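Local coordinates for DUF2235 domain-containing protein (Pseudomonas aeruginosa, PDB 4O5P), which probably hydrolyses phospholipids as an effector of the type VI secretion system, acting on membranes of target cells, at residues A[603-608]-A[714-719]; A[608-613]-A[700-705]. All coordinates share one frame; numbering follows the deposited sequence.

Following the chain from its N-terminal end, strand 596-604 enters interaction 1, turns at 605-608 and, through the shared G608, continues directly into strand 609-614, which enters interaction 2. Interaction 2 closes the inner loop when the chain returns at 700-705; interaction 1 closes the outer one at 714-719, so interaction 2 is nested inside the loop that interaction 1 closes. The two contacts lie in different antiparallel sheets, 596-604 with 715-723 and 609-614 with 697-702, but their centres are only about 8 Å apart. L700 packs on I603 and L718, giving the two sheets a common apolar layer, while L605 CD2 lies against the backbone at G704 and R705.

Interaction 1. Residues A[603-608]-A[714-719]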
ATOM      1  N   ILE A 603      -8.105 -18.382  -9.247  1.00 25.95           N
ATOM      2  CA  ILE A 603      -7.577 -17.849  -7.991  1.00 26.08           C
ATOM      3  C   ILE A 603      -6.300 -18.589  -7.599  1.00 27.04           C
ATOM      4  O   ILE A 603      -6.294 -19.827  -7.494  1.00 21.97           O
ATOM      5  CB  ILE A 603      -8.597 -17.906  -6.837  1.00 24.41           C
ATOM      6  CG1 ILE A 603      -9.784 -16.979  -7.129  1.00 24.48           C
ATOM      7  CG2 ILE A 603      -7.933 -17.487  -5.528  1.00 24.13           C
ATOM      8  CD1 ILE A 603     -10.977 -17.210  -6.227  1.00 30.00           C
ATOM      9  N   ASP A 604      -5.223 -17.825  -7.411  1.00 21.24           N
ATOM     10  CA  ASP A 604      -3.931 -18.409  -7.066  1.00 25.62           C
ATOM     11  C   ASP A 604      -3.744 -18.332  -5.559  1.00 24.36           C
ATOM     12  O   ASP A 604      -3.358 -17.295  -5.022  1.00 21.39           O
ATOM     13  CB  ASP A 604      -2.806 -17.688  -7.802  1.00 20.23           C
ATOM     14  CG  ASP A 604      -1.432 -18.190  -7.414  1.00 25.11           C
ATOM     15  OD1 ASP A 604      -1.328 -19.252  -6.763  1.00 25.94           O
ATOM     16  OD2 ASP A 604      -0.446 -17.518  -7.775  1.00 23.01           O
ATOM     17  N   LEU A 605      -4.026 -19.440  -4.884  1.00 21.98           N
ATOM     18  CA  LEU A 605      -4.013 -19.463  -3.427  1.00 22.76           C
ATOM     19  C   LEU A 605      -2.606 -19.395  -2.828  1.00 23.55           C
ATOM     20  O   LEU A 605      -2.457 -19.351  -1.606  1.00 22.28           O
ATOM     21  CB  LEU A 605      -4.798 -20.672  -2.917  1.00 21.42           C
ATOM     22  CG  LEU A 605      -6.244 -20.460  -3.388  1.00 24.57           C
ATOM     23  CD1 LEU A 605      -6.764 -21.582  -4.279  1.00 22.99           C
ATOM     24  CD2 LEU A 605      -7.181 -20.170  -2.217  1.00 23.50           C
ATOM     25  N   LEU A 606      -1.588 -19.372  -3.690  1.00 21.66           N
ATOM     26  CA  LEU A 606      -0.200 -19.212  -3.252  1.00 23.92           C
ATOM     27  C   LEU A 606       0.124 -17.746  -2.953  1.00 25.10           C
ATOM     28  O   LEU A 606       1.095 -17.445  -2.240  1.00 21.14           O
ATOM     29  CB  LEU A 606       0.769 -19.772  -4.301  1.00 22.42           C
ATOM     30  CG  LEU A 606       0.767 -21.291  -4.538  1.00 26.83           C
ATOM     31  CD1 LEU A 606       1.887 -21.702  -5.481  1.00 24.87           C
ATOM     32  CD2 LEU A 606       0.859 -22.071  -3.229  1.00 29.13           C
ATOM     33  N   LEU A 607      -0.690 -16.836  -3.493  1.00 23.26           N
ATOM     34  CA  LEU A 607      -0.508 -15.393  -3.255  1.00 23.73           C
ATOM     35  C   LEU A 607      -0.766 -15.004  -1.801  1.00 18.93           C
ATOM     36  O   LEU A 607      -0.423 -13.896  -1.371  1.00 21.67           O
ATOM     37  CB  LEU A 607      -1.405 -14.553  -4.184  1.00 22.28           C
ATOM     38  CG  LEU A 607      -1.045 -14.514  -5.670  1.00 24.59           C
ATOM     39  CD1 LEU A 607      -2.010 -13.611  -6.439  1.00 24.33           C
ATOM     40  CD2 LEU A 607       0.396 -14.057  -5.876  1.00 22.70           C
ATOM     41  N   GLY A 608      -1.391 -15.900  -1.050  1.00 18.59           N
ATOM     42  CA  GLY A 608      -1.590 -15.686   0.370  1.00 18.55           C
ATOM     43  C   GLY A 608      -2.527 -14.549   0.728  1.00 22.15           C
ATOM     44  O   GLY A 608      -2.196 -13.700   1.576  1.00 22.03           O
ATOM     45  N   ALA A 714      -3.290 -25.486  -5.091  1.00 25.84           N
ATOM     46  CA  ALA A 714      -2.490 -24.260  -5.199  1.00 28.44           C
ATOM     47  C   ALA A 714      -3.209 -23.197  -6.021  1.00 27.12           C
ATOM     48  O   ALA A 714      -3.126 -22.006  -5.705  1.00 24.46           O
ATOM     49  CB  ALA A 714      -1.100 -24.556  -5.791  1.00 20.78           C
ATOM     50  N   SER A 715      -3.922 -23.643  -7.057  1.00 22.16           N
ATOM     51  CA  SER A 715      -4.661 -22.752  -7.958  1.00 25.81           C
ATOM     52  C   SER A 715      -6.008 -23.364  -8.290  1.00 27.58           C
ATOM     53  O   SER A 715      -6.098 -24.559  -8.589  1.00 26.26           O
ATOM     54  CB  SER A 715      -3.897 -22.526  -9.267  1.00 26.75           C
ATOM     55  OG  SER A 715      -3.213 -21.286  -9.253  1.00 30.05           O
ATOM     56  N   VAL A 716      -7.049 -22.539  -8.261  1.00 24.94           N
ATOM     57  CA  VAL A 716      -8.403 -23.016  -8.494  1.00 25.04           C
ATOM     58  C   VAL A 716      -9.153 -22.181  -9.537  1.00 26.56           C
ATOM     59  O   VAL A 716      -9.355 -20.971  -9.360  1.00 24.06           O
ATOM     60  CB  VAL A 716      -9.222 -23.009  -7.182  1.00 21.76           C
ATOM     61  CG1 VAL A 716     -10.693 -23.301  -7.467  1.00 22.42           C
ATOM     62  CG2 VAL A 716      -8.664 -24.013  -6.199  1.00 24.74           C
ATOM     63  N   GLY A 717      -9.582 -22.831 -10.614  1.00 22.27           N
ATOM     64  CA  GLY A 717     -10.453 -22.196 -11.590  1.00 21.81           C
ATOM     65  C   GLY A 717     -11.883 -22.082 -11.080  1.00 24.21           C
ATOM     66  O   GLY A 717     -12.404 -22.996 -10.438  1.00 24.26           O
ATOM     67  N   LEU A 718     -12.514 -20.949 -11.356  1.00 21.17           N
ATOM     68  CA  LEU A 718     -13.880 -20.698 -10.928  1.00 20.56           C
ATOM     69  C   LEU A 718     -14.723 -20.199 -12.077  1.00 22.80           C
ATOM     70  O   LEU A 718     -14.280 -19.365 -12.880  1.00 23.84           O
ATOM     71  CB  LEU A 718     -13.941 -19.647  -9.818  1.00 25.34           C
ATOM     72  CG  LEU A 718     -13.525 -20.062  -8.408  1.00 24.74           C
ATOM     73  CD1 LEU A 718     -13.947 -19.013  -7.370  1.00 25.67           C
ATOM     74  CD2 LEU A 718     -14.127 -21.408  -8.081  1.00 20.07           C
ATOM     75  N   SER A 719     -15.939 -20.728 -12.137  1.00 23.37           N
ATOM     76  CA  SER A 719     -17.020 -20.134 -12.915  1.00 23.36           C
ATOM     77  C   SER A 719     -18.139 -19.734 -11.949  1.00 21.66           C
ATOM     78  O   SER A 719     -18.652 -20.571 -11.202  1.00 26.21           O
ATOM     79  CB  SER A 719     -17.549 -21.121 -13.963  1.00 22.01           C
ATOM     80  OG  SER A 719     -18.691 -20.579 -14.610  1.00 22.23           O
TER
HETATM   81  O   HOH W   1      -0.718 -21.501  -7.897  1.00 26.25           O
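I603 and V716 form an antiparallel hydrogen-bonded pair in which each backbone N donates to the other's O, both at 2.9 Å and nearly straight (169° at the hydrogen of I603 N). The next pair, D604 with S715, is non-hydrogen-bonded, and its CA atoms draw in to 4.5 Å. Past it, L605 N reaches A714 O at 2.8 Å, but the bond is bent to 130° as the chain turns away after D604.

The tight part is the face carrying I603, V716 and L718. Here the CD1 methyls of I603 and L718 meet at 3.7 Å. I603 CG1 is anti to the carbonyl carbon (chi1 -66°) and the chain beyond it is extended, which carries CD1 out to this meeting. L605 sends CD1 across to V716 CG2, 3.6 Å away, and V706 and L700 of the neighbouring sheet pack against the same face.

The face carrying D604 and S715 is partly exposed and bridged by a water. The D604 carboxylate and the S715 hydroxyl do not bond directly: the water donates to D604 OD1 at 2.6 Å and is also hydrogen-bonded to S715 OG. D604 OD1 also accepts from L606 N, which comes from above the carboxylate plane, so one oxygen serves both water and turn. At this margin the exposed L606 rests its branched end on A714 CB, with CG 4.0 Å away.

The D604-L606 bond defines an Asx turn, here beside strand 596-604, an outer strand of a three-stranded antiparallel sheet.

Interaction 2. Residues A[608-613]-A[700-705]; sequences GGTVFL and LATAGR
L700 is the apolar centre, lying against V611 and L613 of the facing strand. Its CD2 lies 4.0 Å from V611 CG1, the two side chains running side by side, while its CD1 meets L613 CD1 at 3.9 Å. With CG anti to the backbone N (chi1 -170°), the L700 fork spreads between both neighbours; F294 of the adjoining strand also touches it. A701 extends the layer along V611 with its CB.

Outward from this layer, the backbone bonds define the register. V611 N donates to A701 O at 2.8 Å, and V611 O receives two donors, L700 N at 2.7 Å and A701 N at 3.0 Å. L700 N lies in the carbonyl plane, whereas A701 N is tilted 17° from it. Two residues facing one make this a classic beta bulge, at the corner where the chain turns.

At the polar edge, T610 OG1 and T702 OG1 are 2.9 Å apart, the side chains lying alongside each other; T610 CG2 sits over the F612 ring, offset toward its rim. Beyond T702, a type I' turn reverses the chain to R705.

The contact is buried, and its two N-H donors to V611 O imply a carbonyl satisfied within the bulge, with apolar packing on one flank and two neighbouring hydroxyls at the edge.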
ATOM      1  N   GLY A 608      -1.391 -15.900  -1.050  1.00 18.59           N
ATOM      2  CA  GLY A 608      -1.590 -15.686   0.370  1.00 18.55           C
ATOM      3  C   GLY A 608      -2.527 -14.549   0.728  1.00 22.15           C
ATOM      4  O   GLY A 608      -2.196 -13.700   1.576  1.00 22.03           O
ATOM      5  N   GLY A 609      -3.710 -14.534   0.122  1.00 19.31           N
ATOM      6  CA  GLY A 609      -4.655 -13.470   0.408  1.00 21.18           C
ATOM      7  C   GLY A 609      -6.108 -13.908   0.351  1.00 22.66           C
ATOM      8  O   GLY A 609      -6.423 -15.014  -0.078  1.00 23.88           O
ATOM      9  N   THR A 610      -6.996 -13.022   0.784  1.00 16.61           N
ATOM     10  CA  THR A 610      -8.422 -13.279   0.753  1.00 16.69           C
ATOM     11  C   THR A 610      -8.963 -12.701  -0.550  1.00 15.48           C
ATOM     12  O   THR A 610      -8.375 -11.756  -1.099  1.00 15.74           O
ATOM     13  CB  THR A 610      -9.096 -12.598   1.948  1.00 16.65           C
ATOM     14  OG1 THR A 610      -8.705 -13.269   3.161  1.00 18.76           O
ATOM     15  CG2 THR A 610     -10.626 -12.594   1.814  1.00 16.34           C
ATOM     16  N   VAL A 611     -10.056 -13.277  -1.050  1.00 15.64           N
ATOM     17  CA  VAL A 611     -10.768 -12.768  -2.224  1.00 15.78           C
ATOM     18  C   VAL A 611     -12.276 -12.787  -1.943  1.00 15.39           C
ATOM     19  O   VAL A 611     -12.808 -13.780  -1.420  1.00 18.34           O
ATOM     20  CB  VAL A 611     -10.520 -13.634  -3.479  1.00 16.20           C
ATOM     21  CG1 VAL A 611     -11.356 -13.109  -4.637  1.00 18.96           C
ATOM     22  CG2 VAL A 611      -9.017 -13.700  -3.848  1.00 19.19           C
ATOM     23  N   PHE A 612     -12.944 -11.684  -2.285  1.00 15.46           N
ATOM     24  CA  PHE A 612     -14.378 -11.506  -2.081  1.00 18.11           C
ATOM     25  C   PHE A 612     -15.113 -11.410  -3.409  1.00 15.80           C
ATOM     26  O   PHE A 612     -14.502 -11.150  -4.442  1.00 14.86           O
ATOM     27  CB  PHE A 612     -14.663 -10.172  -1.386  1.00 16.37           C
ATOM     28  CG  PHE A 612     -14.057 -10.033  -0.034  1.00 17.78           C
ATOM     29  CD1 PHE A 612     -14.608 -10.692   1.061  1.00 18.97           C
ATOM     30  CD2 PHE A 612     -12.953  -9.219   0.154  1.00 15.26           C
ATOM     31  CE1 PHE A 612     -14.048 -10.554   2.312  1.00 18.26           C
ATOM     32  CE2 PHE A 612     -12.398  -9.070   1.403  1.00 19.12           C
ATOM     33  CZ  PHE A 612     -12.950  -9.737   2.487  1.00 19.31           C
ATOM     34  N   LEU A 613     -16.437 -11.559  -3.337  1.00 14.99           N
ATOM     35  CA  LEU A 613     -17.376 -11.163  -4.388  1.00 18.28           C
ATOM     36  C   LEU A 613     -18.270 -10.046  -3.840  1.00 18.36           C
ATOM     37  O   LEU A 613     -18.597 -10.045  -2.654  1.00 16.15           O
ATOM     38  CB  LEU A 613     -18.271 -12.339  -4.777  1.00 17.28           C
ATOM     39  CG  LEU A 613     -17.704 -13.389  -5.725  1.00 18.00           C
ATOM     40  CD1 LEU A 613     -18.748 -14.455  -6.029  1.00 20.00           C
ATOM     41  CD2 LEU A 613     -17.238 -12.711  -6.981  1.00 20.44           C
ATOM     42  N   LEU A 700     -14.983 -15.391  -0.947  1.00 18.78           N
ATOM     43  CA  LEU A 700     -14.877 -16.372  -2.021  1.00 22.55           C
ATOM     44  C   LEU A 700     -13.744 -17.328  -1.688  1.00 21.99           C
ATOM     45  O   LEU A 700     -13.837 -18.538  -1.920  1.00 19.57           O
ATOM     46  CB  LEU A 700     -14.584 -15.660  -3.345  1.00 19.38           C
ATOM     47  CG  LEU A 700     -14.651 -16.447  -4.642  1.00 26.23           C
ATOM     48  CD1 LEU A 700     -16.043 -17.060  -4.838  1.00 24.76           C
ATOM     49  CD2 LEU A 700     -14.283 -15.524  -5.803  1.00 23.94           C
ATOM     50  N   ALA A 701     -12.668 -16.761  -1.145  1.00 19.89           N
ATOM     51  CA  ALA A 701     -11.499 -17.558  -0.793  1.00 18.58           C
ATOM     52  C   ALA A 701     -10.728 -16.897   0.347  1.00 22.16           C
ATOM     53  O   ALA A 701     -10.565 -15.678   0.378  1.00 17.58           O
ATOM     54  CB  ALA A 701     -10.604 -17.742  -2.004  1.00 19.13           C
ATOM     55  N   THR A 702     -10.252 -17.704   1.284  1.00 19.73           N
ATOM     56  CA  THR A 702      -9.489 -17.187   2.409  1.00 19.51           C
ATOM     57  C   THR A 702      -8.791 -18.354   3.089  1.00 19.83           C
ATOM     58  O   THR A 702      -9.205 -19.509   2.915  1.00 21.18           O
ATOM     59  CB  THR A 702     -10.387 -16.461   3.425  1.00 19.64           C
ATOM     60  OG1 THR A 702      -9.574 -15.769   4.377  1.00 18.44           O
ATOM     61  CG2 THR A 702     -11.279 -17.438   4.153  1.00 15.47           C
ATOM     62  N   ALA A 703      -7.732 -18.047   3.831  1.00 19.47           N
ATOM     63  CA  ALA A 703      -6.956 -19.050   4.562  1.00 18.90           C
ATOM     64  C   ALA A 703      -6.493 -20.175   3.631  1.00 23.58           C
ATOM     65  O   ALA A 703      -6.358 -21.321   4.052  1.00 24.85           O
ATOM     66  CB  ALA A 703      -7.767 -19.605   5.710  1.00 20.32           C
ATOM     67  N   GLY A 704      -6.277 -19.828   2.362  1.00 22.59           N
ATOM     68  CA  GLY A 704      -5.791 -20.759   1.356  1.00 20.67           C
ATOM     69  C   GLY A 704      -6.814 -21.690   0.731  1.00 24.09           C
ATOM     70  O   GLY A 704      -6.456 -22.554  -0.078  1.00 26.16           O
ATOM     71  N   ARG A 705      -8.086 -21.544   1.085  1.00 22.56           N
ATOM     72  CA  ARG A 705      -9.094 -22.362   0.415  1.00 23.82           C
ATOM     73  C   ARG A 705     -10.121 -21.527  -0.320  1.00 22.13           C
ATOM     74  O   ARG A 705     -10.353 -20.364   0.012  1.00 19.72           O
ATOM     75  CB  ARG A 705      -9.801 -23.280   1.407  1.00 24.39           C
ATOM     76  CG  ARG A 705     -10.579 -22.585   2.518  1.00 24.29           C
ATOM     77  CD  ARG A 705     -10.745 -23.611   3.627  1.00 30.84           C
ATOM     78  NE  ARG A 705     -11.559 -23.198   4.752  1.00 28.14           N
ATOM     79  CZ  ARG A 705     -11.113 -23.142   6.003  1.00 31.79           C
ATOM     80  NH1 ARG A 705      -9.850 -23.443   6.281  1.00 27.62           N
ATOM     81  NH2 ARG A 705     -11.930 -22.777   6.981  1.00 30.85           N
TER